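PDB 2ICS: deacetylase EF_0837 from Enterococcus faecalis, which binds two zinc ions per subunit and acts as an esterase that deacetylates acetyl-(R)-mandelate in vitro, though with very low efficiency. Local coordinates for residues V61-L69 / N96-A104. Numbering follows the deposited sequence.
Sequences VHCFEKMAL and NIHEFYDLA. With ZN (zinc ion), chain B.
C63 meets F100 at the ring's edge: SG, set between its backbone N and carbonyl carbon, lies 4.0 Å from F100 CZ, a cysteine sulfur-aromatic contact. The residue before it faces the other way, and H62 NE2 binds a zinc ion at 2.0 Å together with H60, D272, the carboxylated K154 and a water, while ND1 is hydrogen-bonded to T91 OG1. The loop thus illustrates how one residue can bind metal while the next ones pack against a helix. F64 supplies about half of the loop's side. Its CG, anti to the backbone N (chi1 177°), is sent alongside F100, which has the same first torsion, and the two side chains slide past each other in opposite directions. Their planes are 30° apart but the rings barely overlap; instead each CB sits over the other's ring, F100 CB 3.8 Å from the F64 centroid and F64 CB 3.9 Å from that of F100, a reciprocal CH-pi pair. The rim of F64 meets L103 CD1 and the E99 carboxylate, whose plane stands at 87° to the ring. A type I turn from F64 to M67, closed by an M67 N to F64 O hydrogen bond, brings the next side chains round. E65 CG touches L103 CD1 at 3.7 Å, and K66 CG packs against the same methyl. The K66 amine remains beyond salt-bridge range of E99, although their opposite charges may attract. M67, a selenomethionine, bends so that CE reaches N96 ND2 at 3.6 Å; that amide is hydrogen-bonded to W120 O, and its OD1 to G93 N. In this TIM-barrel amidohydrolase the loop follows strand 51-61 and lies beside helix 97-105, with C63 and F100 both packing on V111 of strand 110-114 and C63 also touching helix 74-77.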
ATOM      1  N   VAL A  61      -1.515   3.123  -4.482  1.00 20.28           N
ATOM      2  CA  VAL A  61      -1.417   4.546  -4.750  1.00 21.61           C
ATOM      3  C   VAL A  61      -1.717   4.873  -6.218  1.00 20.96           C
ATOM      4  O   VAL A  61      -1.761   3.987  -7.065  1.00 20.77           O
ATOM      5  CB  VAL A  61       0.019   4.996  -4.390  1.00 23.12           C
ATOM      6  CG1 VAL A  61       0.436   6.182  -5.211  1.00 26.08           C
ATOM      7  CG2 VAL A  61       0.102   5.284  -2.908  1.00 22.60           C
ATOM      8  N   HIS A  62      -1.927   6.154  -6.503  1.00 21.59           N
ATOM      9  CA  HIS A  62      -2.164   6.627  -7.857  1.00 22.26           C
ATOM     10  C   HIS A  62      -1.331   7.896  -8.006  1.00 23.03           C
ATOM     11  O   HIS A  62      -1.727   8.982  -7.572  1.00 22.47           O
ATOM     12  CB  HIS A  62      -3.650   6.885  -8.073  1.00 21.77           C
ATOM     13  CG  HIS A  62      -4.460   5.628  -8.111  1.00 24.48           C
ATOM     14  ND1 HIS A  62      -4.367   4.689  -9.115  1.00 23.07           N
ATOM     15  CD2 HIS A  62      -5.312   5.102  -7.194  1.00 22.11           C
ATOM     16  CE1 HIS A  62      -5.141   3.644  -8.781  1.00 24.38           C
ATOM     17  NE2 HIS A  62      -5.738   3.846  -7.623  1.00 25.65           N
ATOM     18  N   CYS A  63      -0.150   7.739  -8.598  1.00 24.37           N
ATOM     19  CA  CYS A  63       0.762   8.857  -8.749  1.00 27.55           C
ATOM     20  C   CYS A  63       1.355   9.117 -10.133  1.00 29.55           C
ATOM     21  O   CYS A  63       2.492   9.583 -10.234  1.00 29.35           O
ATOM     22  CB  CYS A  63       1.895   8.725  -7.727  1.00 26.69           C
ATOM     23  SG  CYS A  63       2.824   7.192  -7.846  1.00 25.16           S
ATOM     24  N   PHE A  64       0.611   8.798 -11.190  1.00 31.30           N
ATOM     25  CA  PHE A  64       1.064   9.090 -12.549  1.00 33.95           C
ATOM     26  C   PHE A  64       0.524  10.509 -12.735  1.00 34.46           C
ATOM     27  O   PHE A  64      -0.659  10.688 -13.025  1.00 34.84           O
ATOM     28  CB  PHE A  64       0.416   8.148 -13.571  1.00 34.11           C
ATOM     29  CG  PHE A  64       0.796   8.447 -15.004  1.00 35.99           C
ATOM     30  CD1 PHE A  64       0.103   7.858 -16.057  1.00 37.05           C
ATOM     31  CD2 PHE A  64       1.845   9.318 -15.302  1.00 35.28           C
ATOM     32  CE1 PHE A  64       0.442   8.128 -17.388  1.00 36.32           C
ATOM     33  CE2 PHE A  64       2.192   9.597 -16.627  1.00 34.14           C
ATOM     34  CZ  PHE A  64       1.490   9.001 -17.671  1.00 35.74           C
ATOM     35  N   GLU A  65       1.388  11.507 -12.560  1.00 35.73           N
ATOM     36  CA  GLU A  65       0.971  12.907 -12.639  1.00 38.35           C
ATOM     37  C   GLU A  65       0.323  13.391 -13.941  1.00 38.97           C
ATOM     38  O   GLU A  65      -0.331  14.437 -13.951  1.00 39.20           O
ATOM     39  CB  GLU A  65       2.144  13.830 -12.273  1.00 38.18           C
ATOM     40  CG  GLU A  65       3.250  13.919 -13.314  1.00 39.65           C
ATOM     41  CD  GLU A  65       4.315  14.943 -12.943  1.00 42.40           C
ATOM     42  OE1 GLU A  65       5.151  14.659 -12.057  1.00 43.76           O
ATOM     43  OE2 GLU A  65       4.308  16.042 -13.533  1.00 44.34           O
ATOM     44  N   LYS A  66       0.486  12.644 -15.027  1.00 40.95           N
ATOM     45  CA  LYS A  66      -0.098  13.048 -16.305  1.00 44.34           C
ATOM     46  C   LYS A  66      -1.497  12.496 -16.578  1.00 45.67           C
ATOM     47  O   LYS A  66      -2.121  12.861 -17.574  1.00 46.13           O
ATOM     48  CB  LYS A  66       0.832  12.665 -17.461  1.00 44.59           C
ATOM     49  CG  LYS A  66       2.126  13.459 -17.506  1.00 45.82           C
ATOM     50  CD  LYS A  66       1.850  14.952 -17.611  1.00 47.29           C
ATOM     51  CE  LYS A  66       3.134  15.735 -17.821  1.00 49.87           C
ATOM     52  NZ  LYS A  66       3.818  15.327 -19.083  1.00 49.92           N
HETATM   53  N   MSE A  67      -1.987  11.626 -15.699  1.00 47.78           N
HETATM   54  CA  MSE A  67      -3.317  11.037 -15.869  1.00 49.10           C
HETATM   55  C   MSE A  67      -4.409  12.059 -15.581  1.00 48.31           C
HETATM   56  O   MSE A  67      -4.248  12.934 -14.735  1.00 47.16           O
HETATM   57  CB  MSE A  67      -3.484   9.817 -14.954  1.00 52.76           C
HETATM   58  CG  MSE A  67      -4.785   9.037 -15.149  1.00 57.85           C
HETATM   59 SE   MSE A  67      -5.075   8.396 -16.969  1.00 68.53          SE
HETATM   60  CE  MSE A  67      -3.643   7.104 -17.083  1.00 60.59           C
ATOM     61  N   ALA A  68      -5.524  11.919 -16.293  1.00 48.70           N
ATOM     62  CA  ALA A  68      -6.676  12.811 -16.197  1.00 48.43           C
ATOM     63  C   ALA A  68      -7.050  13.320 -14.814  1.00 48.54           C
ATOM     64  O   ALA A  68      -6.543  14.346 -14.363  1.00 50.66           O
ATOM     65  CB  ALA A  68      -7.887  12.147 -16.839  1.00 49.72           C
ATOM     66  N   LEU A  69      -7.955  12.610 -14.151  1.00 46.57           N
ATOM     67  CA  LEU A  69      -8.421  13.020 -12.830  1.00 46.02           C
ATOM     68  C   LEU A  69      -7.741  12.240 -11.712  1.00 44.67           C
ATOM     69  O   LEU A  69      -7.353  12.802 -10.690  1.00 43.85           O
ATOM     70  CB  LEU A  69      -9.935  12.817 -12.729  1.00 47.48           C
ATOM     71  CG  LEU A  69     -10.797  13.206 -13.935  1.00 48.72           C
ATOM     72  CD1 LEU A  69     -12.270  13.081 -13.562  1.00 49.89           C
ATOM     73  CD2 LEU A  69     -10.484  14.631 -14.370  1.00 49.55           C
ATOM     74  N   ASN A  96       0.781   2.995 -21.735  1.00 35.30           N
ATOM     75  CA  ASN A  96       1.224   4.262 -21.164  1.00 33.03           C
ATOM     76  C   ASN A  96       2.136   4.150 -19.945  1.00 33.61           C
ATOM     77  O   ASN A  96       2.559   5.157 -19.386  1.00 33.79           O
ATOM     78  CB  ASN A  96       0.012   5.146 -20.840  1.00 31.84           C
ATOM     79  CG  ASN A  96      -1.107   4.392 -20.120  1.00 32.16           C
ATOM     80  OD1 ASN A  96      -1.057   3.169 -19.953  1.00 28.10           O
ATOM     81  ND2 ASN A  96      -2.132   5.127 -19.703  1.00 28.82           N
ATOM     82  N   ILE A  97       2.472   2.928 -19.554  1.00 34.54           N
ATOM     83  CA  ILE A  97       3.324   2.726 -18.389  1.00 35.98           C
ATOM     84  C   ILE A  97       4.744   3.287 -18.566  1.00 37.05           C
ATOM     85  O   ILE A  97       5.389   3.694 -17.592  1.00 34.27           O
ATOM     86  CB  ILE A  97       3.389   1.228 -18.023  1.00 36.35           C
ATOM     87  CG1 ILE A  97       4.053   1.059 -16.657  1.00 36.12           C
ATOM     88  CG2 ILE A  97       4.130   0.453 -19.112  1.00 36.36           C
ATOM     89  CD1 ILE A  97       3.790  -0.280 -16.021  1.00 34.84           C
ATOM     90  N   HIS A  98       5.226   3.318 -19.806  1.00 37.53           N
ATOM     91  CA  HIS A  98       6.558   3.844 -20.081  1.00 37.30           C
ATOM     92  C   HIS A  98       6.628   5.342 -19.808  1.00 37.32           C
ATOM     93  O   HIS A  98       7.599   5.829 -19.228  1.00 37.07           O
ATOM     94  CB  HIS A  98       6.953   3.548 -21.527  1.00 38.65           C
ATOM     95  CG  HIS A  98       7.577   2.200 -21.714  1.00 37.93           C
ATOM     96  ND1 HIS A  98       8.885   1.933 -21.366  1.00 35.77           N
ATOM     97  CD2 HIS A  98       7.065   1.035 -22.174  1.00 36.89           C
ATOM     98  CE1 HIS A  98       9.150   0.661 -21.604  1.00 37.21           C
ATOM     99  NE2 HIS A  98       8.063   0.093 -22.095  1.00 37.54           N
ATOM    100  N   GLU A  99       5.598   6.070 -20.217  1.00 36.89           N
ATOM    101  CA  GLU A  99       5.566   7.505 -19.986  1.00 38.30           C
ATOM    102  C   GLU A  99       5.551   7.747 -18.478  1.00 38.40           C
ATOM    103  O   GLU A  99       6.137   8.711 -17.982  1.00 38.25           O
ATOM    104  CB  GLU A  99       4.318   8.118 -20.615  1.00 40.60           C
ATOM    105  CG  GLU A  99       4.341   9.631 -20.669  1.00 42.54           C
ATOM    106  CD  GLU A  99       2.997  10.217 -21.035  1.00 46.61           C
ATOM    107  OE1 GLU A  99       2.219   9.525 -21.730  1.00 48.39           O
ATOM    108  OE2 GLU A  99       2.721  11.373 -20.640  1.00 47.86           O
ATOM    109  N   PHE A 100       4.868   6.863 -17.755  1.00 37.33           N
ATOM    110  CA  PHE A 100       4.773   6.961 -16.302  1.00 36.18           C
ATOM    111  C   PHE A 100       6.124   6.609 -15.687  1.00 36.42           C
ATOM    112  O   PHE A 100       6.607   7.296 -14.786  1.00 36.02           O
ATOM    113  CB  PHE A 100       3.672   6.014 -15.794  1.00 34.94           C
ATOM    114  CG  PHE A 100       3.577   5.913 -14.289  1.00 30.96           C
ATOM    115  CD1 PHE A 100       3.923   6.986 -13.471  1.00 29.40           C
ATOM    116  CD2 PHE A 100       3.105   4.745 -13.694  1.00 30.53           C
ATOM    117  CE1 PHE A 100       3.802   6.899 -12.077  1.00 30.56           C
ATOM    118  CE2 PHE A 100       2.977   4.645 -12.305  1.00 30.23           C
ATOM    119  CZ  PHE A 100       3.328   5.726 -11.492  1.00 28.00           C
ATOM    120  N   TYR A 101       6.739   5.546 -16.195  1.00 37.39           N
ATOM    121  CA  TYR A 101       8.037   5.095 -15.707  1.00 40.02           C
ATOM    122  C   TYR A 101       9.109   6.184 -15.774  1.00 42.01           C
ATOM    123  O   TYR A 101       9.879   6.362 -14.828  1.00 42.17           O
ATOM    124  CB  TYR A 101       8.506   3.881 -16.508  1.00 41.09           C
ATOM    125  CG  TYR A 101       9.894   3.402 -16.141  1.00 43.78           C
ATOM    126  CD1 TYR A 101      10.143   2.790 -14.915  1.00 44.55           C
ATOM    127  CD2 TYR A 101      10.962   3.568 -17.022  1.00 44.42           C
ATOM    128  CE1 TYR A 101      11.424   2.351 -14.574  1.00 45.97           C
ATOM    129  CE2 TYR A 101      12.245   3.135 -16.691  1.00 46.03           C
ATOM    130  CZ  TYR A 101      12.470   2.529 -15.469  1.00 45.93           C
ATOM    131  OH  TYR A 101      13.738   2.098 -15.145  1.00 46.34           O
ATOM    132  N   ASP A 102       9.160   6.906 -16.890  1.00 42.47           N
ATOM    133  CA  ASP A 102      10.153   7.960 -17.061  1.00 44.36           C
ATOM    134  C   ASP A 102      10.015   9.058 -16.013  1.00 44.06           C
ATOM    135  O   ASP A 102      11.012   9.549 -15.486  1.00 44.14           O
ATOM    136  CB  ASP A 102      10.058   8.573 -18.465  1.00 47.08           C
ATOM    137  CG  ASP A 102      10.396   7.580 -19.562  1.00 47.58           C
ATOM    138  OD1 ASP A 102      11.361   6.801 -19.393  1.00 47.40           O
ATOM    139  OD2 ASP A 102       9.705   7.590 -20.605  1.00 50.58           O
ATOM    140  N   LEU A 103       8.780   9.451 -15.720  1.00 43.66           N
ATOM    141  CA  LEU A 103       8.543  10.485 -14.721  1.00 43.59           C
ATOM    142  C   LEU A 103       8.845   9.944 -13.335  1.00 43.98           C
ATOM    143  O   LEU A 103       9.396  10.647 -12.491  1.00 44.32           O
ATOM    144  CB  LEU A 103       7.090  10.961 -14.768  1.00 42.67           C
ATOM    145  CG  LEU A 103       6.681  11.816 -15.967  1.00 43.38           C
ATOM    146  CD1 LEU A 103       5.187  12.090 -15.920  1.00 41.05           C
ATOM    147  CD2 LEU A 103       7.465  13.116 -15.950  1.00 43.02           C
ATOM    148  N   ALA A 104       8.481   8.685 -13.111  1.00 44.55           N
ATOM    149  CA  ALA A 104       8.684   8.030 -11.823  1.00 44.59           C
ATOM    150  C   ALA A 104      10.139   7.986 -11.365  1.00 44.50           C
ATOM    151  O   ALA A 104      10.413   7.848 -10.175  1.00 45.05           O
ATOM    152  CB  ALA A 104       8.116   6.612 -11.871  1.00 44.07           C
TER
HETATM  153 ZN    ZN B 400      -7.046   2.824  -6.518  1.00 24.94          ZN
HETATM  154  O   HOH W   1      -8.846   2.471  -5.687  1.00 23.22           O